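Local coordinates for protein 3-phytase (Klebsiella pneumoniae, PDB 2WNH) that probably removes phosphate groups from phytate (inositol hexakisphosphate), beginning at the 3-position, as a member of the histidine acid phosphatase family, at residues G68-Q73 with Q352-Q357; Q73-L78 with V322-R327; A83-A88 with P114-A119. The protein carries 3 engineered substitutions. All blocks are in the same frame, centred on the assembly; numbering follows the deposited sequence.

Helix 58-77 supplies the first segment of two of the three contacts. Its residues 68-73 are 279 residues from their partner, the loop 352-357, so contact 1 closes the longest loop. The last turn of the same helix meets strand 320-328 in contact 2, whose loop lies wholly within that of contact 1; the two share Gln73. Just past the helix, contact 3 joins 83-88 to 114-119 by a disulfide and closes a short local loop holding strand 91-95 and helix 99-112, itself enclosed by both longer ones. Together they tie one helix to the central sheet and a late loop, and link two surface loops beside it.

Contact 1 (G68-Q73 with Q352-Q357); sequences GREEGQ and QTPDAQ
Helix 58-77 meets the loop between helix 345-349 and strand 361-364 here, with Glu70 carrying nearly all of the contact from the helix. Its CG stands anti to its own carbonyl carbon (chi1 -59°) and the chain bends about CB-CG (chi2 -61°), which turns the carboxylate toward Thr353. One carboxylate oxygen, OE2, sits against the methyl of Thr353, with OE2 to CG2 at 3.0 Å; this is tight for a van der Waals contact and not a hydrogen bond, so the exact closeness is doubtful. The two side chains cross at about a right angle. The Thr353 methyl also reaches the aliphatic part of the glutamate, CG2 to Glu70 CG being 3.5 Å. Lower on the chain, Glu70 CG rests against the ring of Pro354, at 3.8 Å from its CD, and lies 3.5 Å from the carbonyl oxygen of Pro354. No direct hydrogen bond joins the segments. A water bridges them instead, donating to Pro354 O at 3.1 Å and, weakly, to Glu70 OE1 at 3.4 Å.

The loop is itself tightly turned: Pro354 is the centre of an inverse gamma turn, and an Asx turn follows, in which Gln357 N reaches Asp355 OD1 (2.9 Å) from above the carboxylate plane. The same OD1 is hydrogen-bonded to His358, a residue that binds magnesium in a structure of this protein, although none is bound here. Asn66, earlier on helix 58-77, touches both Thr353 and Pro354, while the Pro354 ring touches Gln343, just after strand 334-342, and Met360, just before strand 361-364.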
loop_
_atom_site.group_PDB
_atom_site.type_symbol
_atom_site.label_atom_id
_atom_site.label_comp_id
_atom_site.label_asym_id
_atom_site.label_seq_id
_atom_site.Cartn_x
_atom_site.Cartn_y
_atom_site.Cartn_z
ATOM N N GLY B 68 9.712 -8.240 -14.407
ATOM C CA GLY B 68 8.462 -8.959 -14.135
ATOM C C GLY B 68 7.383 -8.029 -13.552
ATOM O O GLY B 68 6.201 -8.139 -13.889
ATOM N N ARG B 69 7.788 -7.127 -12.680
ATOM C CA ARG B 69 6.830 -6.212 -12.034
ATOM C C ARG B 69 6.188 -5.292 -13.058
ATOM O O ARG B 69 4.956 -5.166 -13.108
ATOM C CB ARG B 69 7.513 -5.360 -10.954
ATOM C CG ARG B 69 6.559 -4.350 -10.288
ATOM C CD ARG B 69 7.244 -3.452 -9.253
ATOM N NE ARG B 69 8.094 -4.145 -8.266
ATOM C CZ ARG B 69 7.776 -5.250 -7.595
ATOM N NH1 ARG B 69 6.627 -5.891 -7.819
ATOM N NH2 ARG B 69 8.649 -5.750 -6.720
ATOM N N GLU B 70 7.011 -4.684 -13.908
ATOM C CA GLU B 70 6.466 -3.785 -14.937
ATOM C C GLU B 70 5.608 -4.574 -15.945
ATOM O O GLU B 70 4.569 -4.086 -16.390
ATOM C CB GLU B 70 7.596 -3.012 -15.607
ATOM C CG GLU B 70 8.418 -2.159 -14.628
ATOM C CD GLU B 70 7.603 -1.081 -13.909
ATOM O OE1 GLU B 70 6.649 -0.531 -14.511
ATOM O OE2 GLU B 70 7.937 -0.767 -12.744
ATOM N N GLU B 71 6.026 -5.802 -16.257
ATOM C CA GLU B 71 5.294 -6.682 -17.170
ATOM C C GLU B 71 3.919 -7.055 -16.615
ATOM O O GLU B 71 2.908 -7.032 -17.344
ATOM C CB GLU B 71 6.113 -7.955 -17.425
ATOM C CG GLU B 71 5.586 -8.769 -18.586
ATOM C CD GLU B 71 6.434 -9.990 -18.886
ATOM O OE1 GLU B 71 7.367 -10.295 -18.114
ATOM O OE2 GLU B 71 6.104 -10.664 -19.889
ATOM N N GLY B 72 3.866 -7.431 -15.334
ATOM C CA GLY B 72 2.572 -7.772 -14.734
ATOM C C GLY B 72 1.629 -6.569 -14.742
ATOM O O GLY B 72 0.422 -6.702 -15.034
ATOM N N GLN B 73 2.175 -5.387 -14.437
ATOM C CA GLN B 73 1.365 -4.159 -14.455
ATOM C C GLN B 73 0.835 -3.904 -15.872
ATOM O O GLN B 73 -0.334 -3.545 -16.051
ATOM C CB GLN B 73 2.166 -2.957 -13.921
ATOM C CG GLN B 73 2.476 -3.068 -12.415
ATOM C CD GLN B 73 3.395 -1.979 -11.879
ATOM O OE1 GLN B 73 3.834 -1.086 -12.620
ATOM N NE2 GLN B 73 3.677 -2.035 -10.555
ATOM N N GLN B 352 17.746 -0.304 -12.644
ATOM C CA GLN B 352 16.703 0.642 -13.044
ATOM C C GLN B 352 15.406 -0.100 -13.361
ATOM O O GLN B 352 15.416 -1.053 -14.126
ATOM C CB GLN B 352 17.160 1.422 -14.285
ATOM C CG GLN B 352 16.083 2.317 -14.916
ATOM C CD GLN B 352 15.705 3.461 -13.999
ATOM O OE1 GLN B 352 16.572 4.219 -13.564
ATOM N NE2 GLN B 352 14.421 3.562 -13.660
ATOM N N THR B 353 14.271 0.342 -12.818
ATOM C CA THR B 353 13.020 -0.289 -13.247
ATOM C C THR B 353 12.620 0.218 -14.623
ATOM O O THR B 353 12.684 1.425 -14.860
ATOM C CB THR B 353 11.841 -0.020 -12.307
ATOM O OG1 THR B 353 12.324 0.138 -10.973
ATOM C CG2 THR B 353 10.886 -1.222 -12.371
ATOM N N PRO B 354 12.200 -0.697 -15.525
ATOM C CA PRO B 354 11.771 -0.296 -16.861
ATOM C C PRO B 354 10.381 0.290 -16.827
ATOM O O PRO B 354 9.441 -0.308 -17.378
ATOM C CB PRO B 354 11.761 -1.604 -17.651
ATOM C CG PRO B 354 11.638 -2.685 -16.655
ATOM C CD PRO B 354 12.120 -2.160 -15.326
ATOM N N ASP B 355 10.271 1.447 -16.178
ATOM C CA ASP B 355 9.065 2.260 -16.171
ATOM C C ASP B 355 8.951 3.090 -17.448
ATOM O O ASP B 355 9.827 3.051 -18.316
ATOM C CB ASP B 355 9.047 3.188 -14.935
ATOM C CG ASP B 355 10.203 4.210 -14.920
ATOM O OD1 ASP B 355 10.811 4.509 -15.967
ATOM O OD2 ASP B 355 10.503 4.736 -13.825
ATOM N N ALA B 356 7.878 3.870 -17.547
ATOM C CA ALA B 356 7.636 4.717 -18.721
ATOM C C ALA B 356 8.824 5.608 -19.151
ATOM O O ALA B 356 8.957 5.931 -20.331
ATOM C CB ALA B 356 6.360 5.553 -18.510
ATOM N N GLN B 357 9.698 5.968 -18.212
ATOM C CA GLN B 357 10.821 6.893 -18.489
ATOM C C GLN B 357 12.156 6.234 -18.882
ATOM O O GLN B 357 13.061 6.904 -19.399
ATOM C CB GLN B 357 11.059 7.824 -17.293
ATOM C CG GLN B 357 9.913 8.794 -16.976
ATOM C CD GLN B 357 9.106 8.385 -15.758
ATOM O OE1 GLN B 357 8.216 7.523 -15.830
ATOM N NE2 GLN B 357 9.402 9.017 -14.621
HETATM O O HOH W 1 6.579 0.760 -17.633
#

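Contact 2 (Q73-L78 with V322-R327); sequences QHYRQL and VLERWR. With NA (sodium ion), chain G; NA (sodium ion), chain C.
Tyr75 reaches from the last turn of helix 58-77 to Glu324 on strand 320-328, and its hydroxyl OH donates to Glu324 OE2 over 2.7 Å. The bond uses the anti lone pair of OE2, and OE2 itself lies at the edge of the Tyr75 ring, near its plane; ring and carboxylate planes stand 72° apart. The chain of Glu324 runs extended beyond CG (chi2 171°), which carries the carboxylate across to the phenol although the CA atoms of Tyr75 and Glu324 are 11.3 Å apart. Its OE1 takes the indole N-H of Trp326 at 2.9 Å from NE1, 33° out of the carboxylate plane, and pairs with Arg337 in a salt bridge; the Tyr339 hydroxyl is also hydrogen-bonded to OE2. The buried carboxylate is thus gripped at both oxygens. This is a helix packed on the central mixed sheet of a histidine acid phosphatase, with Leu16 and Val19 of strand 14-24 against the Tyr75 ring.

Just past the helix the fit is looser. Leu78 meets Trp326 through a single methyl, CD1 to CH2 3.8 Å. Nearby, Arg76 O binds sodium together with Arg76 O of the third subunit. Exposed His74 reaches Glu324 through a water, 2.7 Å from NE2, that donates to OE2.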
loop_
_atom_site.group_PDB
_atom_site.type_symbol
_atom_site.label_atom_id
_atom_site.label_comp_id
_atom_site.label_asym_id
_atom_site.label_seq_id
_atom_site.Cartn_x
_atom_site.Cartn_y
_atom_site.Cartn_z
ATOM N N GLN B 73 2.175 -5.387 -14.437
ATOM C CA GLN B 73 1.365 -4.159 -14.455
ATOM C C GLN B 73 0.835 -3.904 -15.872
ATOM O O GLN B 73 -0.334 -3.545 -16.051
ATOM C CB GLN B 73 2.166 -2.957 -13.921
ATOM C CG GLN B 73 2.476 -3.068 -12.415
ATOM C CD GLN B 73 3.395 -1.979 -11.879
ATOM O OE1 GLN B 73 3.834 -1.086 -12.620
ATOM N NE2 GLN B 73 3.677 -2.035 -10.555
ATOM N N HIS B 74 1.700 -4.100 -16.867
ATOM C CA HIS B 74 1.349 -3.876 -18.273
ATOM C C HIS B 74 0.206 -4.792 -18.701
ATOM O O HIS B 74 -0.762 -4.346 -19.300
ATOM C CB HIS B 74 2.600 -4.067 -19.153
ATOM C CG HIS B 74 2.325 -4.106 -20.622
ATOM N ND1 HIS B 74 1.961 -2.988 -21.346
ATOM C CD2 HIS B 74 2.414 -5.123 -21.516
ATOM C CE1 HIS B 74 1.816 -3.318 -22.618
ATOM N NE2 HIS B 74 2.078 -4.610 -22.748
ATOM N N TYR B 75 0.307 -6.080 -18.383
ATOM C CA TYR B 75 -0.728 -7.031 -18.753
ATOM C C TYR B 75 -2.043 -6.911 -17.961
ATOM O O TYR B 75 -3.100 -7.299 -18.471
ATOM C CB TYR B 75 -0.174 -8.462 -18.791
ATOM C CG TYR B 75 0.796 -8.721 -19.938
ATOM C CD1 TYR B 75 0.562 -8.199 -21.241
ATOM C CD2 TYR B 75 1.941 -9.513 -19.743
ATOM C CE1 TYR B 75 1.471 -8.463 -22.316
ATOM C CE2 TYR B 75 2.844 -9.764 -20.801
ATOM C CZ TYR B 75 2.601 -9.221 -22.081
ATOM O OH TYR B 75 3.468 -9.501 -23.127
ATOM N N ARG B 76 -1.999 -6.348 -16.751
ATOM C CA ARG B 76 -3.259 -6.009 -16.050
ATOM C C ARG B 76 -3.893 -4.784 -16.718
ATOM O O ARG B 76 -5.132 -4.728 -16.881
ATOM C CB ARG B 76 -3.013 -5.774 -14.551
ATOM C CG ARG B 76 -2.808 -7.060 -13.779
ATOM C CD ARG B 76 -2.684 -6.821 -12.266
ATOM N NE ARG B 76 -1.343 -6.399 -11.911
ATOM C CZ ARG B 76 -0.312 -7.232 -11.712
ATOM N NH1 ARG B 76 -0.452 -8.557 -11.808
ATOM N NH2 ARG B 76 0.866 -6.710 -11.412
ATOM N N GLN B 77 -3.069 -3.798 -17.073
ATOM C CA GLN B 77 -3.526 -2.559 -17.740
ATOM C C GLN B 77 -4.273 -2.909 -19.032
ATOM O O GLN B 77 -5.341 -2.363 -19.310
ATOM C CB GLN B 77 -2.340 -1.590 -17.984
ATOM C CG GLN B 77 -2.507 -0.530 -19.102
ATOM C CD GLN B 77 -3.423 0.632 -18.739
ATOM O OE1 GLN B 77 -3.746 0.831 -17.569
ATOM N NE2 GLN B 77 -3.837 1.411 -19.746
ATOM N N LEU B 78 -3.721 -3.841 -19.806
ATOM C CA LEU B 78 -4.328 -4.262 -21.081
ATOM C C LEU B 78 -5.521 -5.199 -20.905
ATOM O O LEU B 78 -6.159 -5.599 -21.895
ATOM C CB LEU B 78 -3.278 -4.966 -21.948
ATOM C CG LEU B 78 -2.193 -4.073 -22.540
ATOM C CD1 LEU B 78 -1.197 -4.957 -23.323
ATOM C CD2 LEU B 78 -2.784 -3.015 -23.455
ATOM N N VAL B 322 8.967 -12.706 -27.325
ATOM C CA VAL B 322 7.543 -12.771 -27.019
ATOM C C VAL B 322 6.702 -12.936 -28.274
ATOM O O VAL B 322 6.900 -12.204 -29.253
ATOM C CB VAL B 322 7.052 -11.520 -26.236
ATOM C CG1 VAL B 322 5.534 -11.639 -25.951
ATOM C CG2 VAL B 322 7.844 -11.326 -24.935
ATOM N N LEU B 323 5.712 -13.835 -28.199
ATOM C CA LEU B 323 4.626 -13.888 -29.190
ATOM C C LEU B 323 3.319 -13.508 -28.484
ATOM O O LEU B 323 3.001 -14.069 -27.434
ATOM C CB LEU B 323 4.465 -15.307 -29.725
ATOM C CG LEU B 323 5.720 -16.033 -30.206
ATOM C CD1 LEU B 323 5.359 -17.487 -30.592
ATOM C CD2 LEU B 323 6.367 -15.292 -31.354
ATOM N N GLU B 324 2.574 -12.587 -29.081
ATOM C CA GLU B 324 1.259 -12.186 -28.569
ATOM C C GLU B 324 0.169 -12.386 -29.621
ATOM O O GLU B 324 0.296 -11.892 -30.734
ATOM C CB GLU B 324 1.271 -10.695 -28.179
ATOM C CG GLU B 324 2.065 -10.375 -26.892
ATOM C CD GLU B 324 2.257 -8.868 -26.651
ATOM O OE1 GLU B 324 1.876 -8.030 -27.516
ATOM O OE2 GLU B 324 2.819 -8.500 -25.593
ATOM N N ARG B 325 -0.916 -13.058 -29.242
ATOM C CA ARG B 325 -2.112 -13.117 -30.100
ATOM C C ARG B 325 -3.082 -12.019 -29.707
ATOM O O ARG B 325 -3.502 -11.943 -28.555
ATOM C CB ARG B 325 -2.820 -14.476 -29.993
ATOM C CG ARG B 325 -3.904 -14.638 -31.073
ATOM C CD ARG B 325 -4.556 -15.989 -30.996
ATOM N NE ARG B 325 -5.578 -16.090 -29.959
ATOM C CZ ARG B 325 -5.516 -16.910 -28.911
ATOM N NH1 ARG B 325 -4.448 -17.687 -28.713
ATOM N NH2 ARG B 325 -6.521 -16.941 -28.042
ATOM N N TRP B 326 -3.405 -11.173 -30.689
ATOM C CA TRP B 326 -4.323 -10.059 -30.559
ATOM C C TRP B 326 -5.551 -10.280 -31.420
ATOM O O TRP B 326 -5.511 -10.990 -32.413
ATOM C CB TRP B 326 -3.656 -8.767 -31.011
ATOM C CG TRP B 326 -2.602 -8.258 -30.051
ATOM C CD1 TRP B 326 -1.277 -8.651 -29.974
ATOM C CD2 TRP B 326 -2.778 -7.258 -29.035
ATOM N NE1 TRP B 326 -0.638 -7.954 -28.983
ATOM C CE2 TRP B 326 -1.525 -7.093 -28.387
ATOM C CE3 TRP B 326 -3.871 -6.489 -28.605
ATOM C CZ2 TRP B 326 -1.335 -6.185 -27.325
ATOM C CZ3 TRP B 326 -3.682 -5.576 -27.546
ATOM C CH2 TRP B 326 -2.417 -5.430 -26.927
ATOM N N ARG B 327 -6.640 -9.636 -31.038
ATOM C CA ARG B 327 -7.887 -9.744 -31.788
ATOM C C ARG B 327 -8.409 -8.346 -32.038
ATOM O O ARG B 327 -8.405 -7.483 -31.140
ATOM C CB ARG B 327 -8.895 -10.559 -30.990
ATOM C CG ARG B 327 -10.216 -10.722 -31.665
ATOM C CD ARG B 327 -10.836 -12.020 -31.209
ATOM N NE ARG B 327 -11.153 -11.994 -29.776
ATOM C CZ ARG B 327 -11.731 -13.005 -29.137
ATOM N NH1 ARG B 327 -12.049 -14.110 -29.804
ATOM N NH2 ARG B 327 -11.989 -12.913 -27.833
HETATM NA NA NA G . -7.261 -4.350 -15.549
HETATM NA NA NA C . -7.033 -3.813 -15.792
HETATM O O HOH W 2 1.866 -5.971 -25.016
#

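Contact 3 (A83-A88 with P114-A119); sequences AGCPTA and PGCGVA
Cys85 SG and Cys116 SG form a disulfide of 2.0 Å, which turns through a chi3 of -78°. Both sulfurs take the same first torsion, anti to the carbonyl carbon and beside the backbone N (chi1 -66° at Cys85), and the CA atoms of Cys85 and Cys116 are brought within 5.6 Å.

The Pro86 ring makes the apolar contact. It lies against 114-119, its CD 4.0 Å from Cys116 CB, and its CG meets the Val118 methyl CG2 at 3.6 Å. That methyl points anti to the carbonyl carbon of Val118, on the side facing the proline. Phe113 packs on both Pro86 and Val118, backing the small apolar patch.

In the fold, the disulfide joins the loop after helix 58-77 to the loop after helix 99-112, and the chain between them includes strand 91-95 of the central sheet.

Polar bonds run outward to other chains. Gly117 N donates to Asn221 of the second subunit, and Gly115 O accepts from Arg349 of that same neighbour. On the other loop, Ala83 N donates to Gln77 of the third subunit.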
loop_
_atom_site.group_PDB
_atom_site.type_symbol
_atom_site.label_atom_id
_atom_site.label_comp_id
_atom_site.label_asym_id
_atom_site.label_seq_id
_atom_site.Cartn_x
_atom_site.Cartn_y
_atom_site.Cartn_z
ATOM N N ALA B 83 -6.983 -8.155 -11.738
ATOM C CA ALA B 83 -6.438 -7.467 -10.588
ATOM C C ALA B 83 -6.127 -8.509 -9.501
ATOM O O ALA B 83 -6.797 -9.555 -9.412
ATOM C CB ALA B 83 -7.479 -6.444 -10.079
ATOM N N GLY B 84 -5.112 -8.240 -8.688
ATOM C CA GLY B 84 -4.796 -9.123 -7.558
ATOM C C GLY B 84 -4.011 -10.354 -7.955
ATOM O O GLY B 84 -3.250 -10.329 -8.915
ATOM N N CYS B 85 -4.193 -11.436 -7.213
ATOM C CA CYS B 85 -3.419 -12.633 -7.463
ATOM C C CYS B 85 -4.042 -13.476 -8.564
ATOM O O CYS B 85 -5.264 -13.453 -8.753
ATOM C CB CYS B 85 -3.198 -13.435 -6.184
ATOM S SG CYS B 85 -2.154 -12.547 -4.981
ATOM N N PRO B 86 -3.194 -14.188 -9.318
ATOM C CA PRO B 86 -3.624 -14.972 -10.465
ATOM C C PRO B 86 -4.271 -16.288 -10.028
ATOM O O PRO B 86 -4.222 -16.655 -8.844
ATOM C CB PRO B 86 -2.300 -15.230 -11.207
ATOM C CG PRO B 86 -1.287 -15.283 -10.103
ATOM C CD PRO B 86 -1.732 -14.273 -9.110
ATOM N N THR B 87 -4.861 -16.984 -10.998
ATOM C CA THR B 87 -5.356 -18.336 -10.841
ATOM C C THR B 87 -4.601 -19.201 -11.829
ATOM O O THR B 87 -3.745 -18.690 -12.552
ATOM C CB THR B 87 -6.873 -18.399 -11.130
ATOM O OG1 THR B 87 -7.146 -17.851 -12.439
ATOM C CG2 THR B 87 -7.628 -17.588 -10.074
ATOM N N ALA B 88 -4.918 -20.503 -11.870
ATOM C CA ALA B 88 -4.277 -21.417 -12.832
ATOM C C ALA B 88 -4.519 -20.987 -14.276
ATOM O O ALA B 88 -3.653 -21.187 -15.125
ATOM C CB ALA B 88 -4.761 -22.868 -12.612
ATOM N N PRO B 114 2.928 -9.536 -7.024
ATOM C CA PRO B 114 3.569 -9.269 -5.714
ATOM C C PRO B 114 2.909 -10.004 -4.537
ATOM O O PRO B 114 1.704 -9.879 -4.313
ATOM C CB PRO B 114 3.442 -7.753 -5.563
ATOM C CG PRO B 114 3.442 -7.250 -7.026
ATOM C CD PRO B 114 2.584 -8.293 -7.734
ATOM N N GLY B 115 3.710 -10.790 -3.815
ATOM C CA GLY B 115 3.278 -11.499 -2.609
ATOM C C GLY B 115 2.290 -12.631 -2.820
ATOM O O GLY B 115 1.711 -13.134 -1.870
ATOM N N CYS B 116 2.092 -13.025 -4.075
ATOM C CA CYS B 116 1.079 -14.031 -4.422
ATOM C C CYS B 116 1.497 -15.516 -4.288
ATOM O O CYS B 116 0.670 -16.419 -4.520
ATOM C CB CYS B 116 0.523 -13.750 -5.836
ATOM S SG CYS B 116 -0.365 -12.201 -5.906
ATOM N N GLY B 117 2.743 -15.773 -3.918
ATOM C CA GLY B 117 3.276 -17.159 -3.843
ATOM C C GLY B 117 2.996 -18.010 -5.081
ATOM O O GLY B 117 2.552 -19.158 -4.961
ATOM N N VAL B 118 3.233 -17.443 -6.265
ATOM C CA VAL B 118 3.028 -18.160 -7.530
ATOM C C VAL B 118 4.143 -19.190 -7.709
ATOM O O VAL B 118 5.335 -18.862 -7.582
ATOM C CB VAL B 118 2.947 -17.200 -8.728
ATOM C CG1 VAL B 118 2.711 -17.986 -10.029
ATOM C CG2 VAL B 118 1.799 -16.186 -8.505
ATOM N N ALA B 119 3.743 -20.437 -7.959
ATOM C CA ALA B 119 4.709 -21.525 -8.172
ATOM C C ALA B 119 5.141 -21.639 -9.627
ATOM O O ALA B 119 4.505 -21.086 -10.548
ATOM C CB ALA B 119 4.145 -22.859 -7.676
#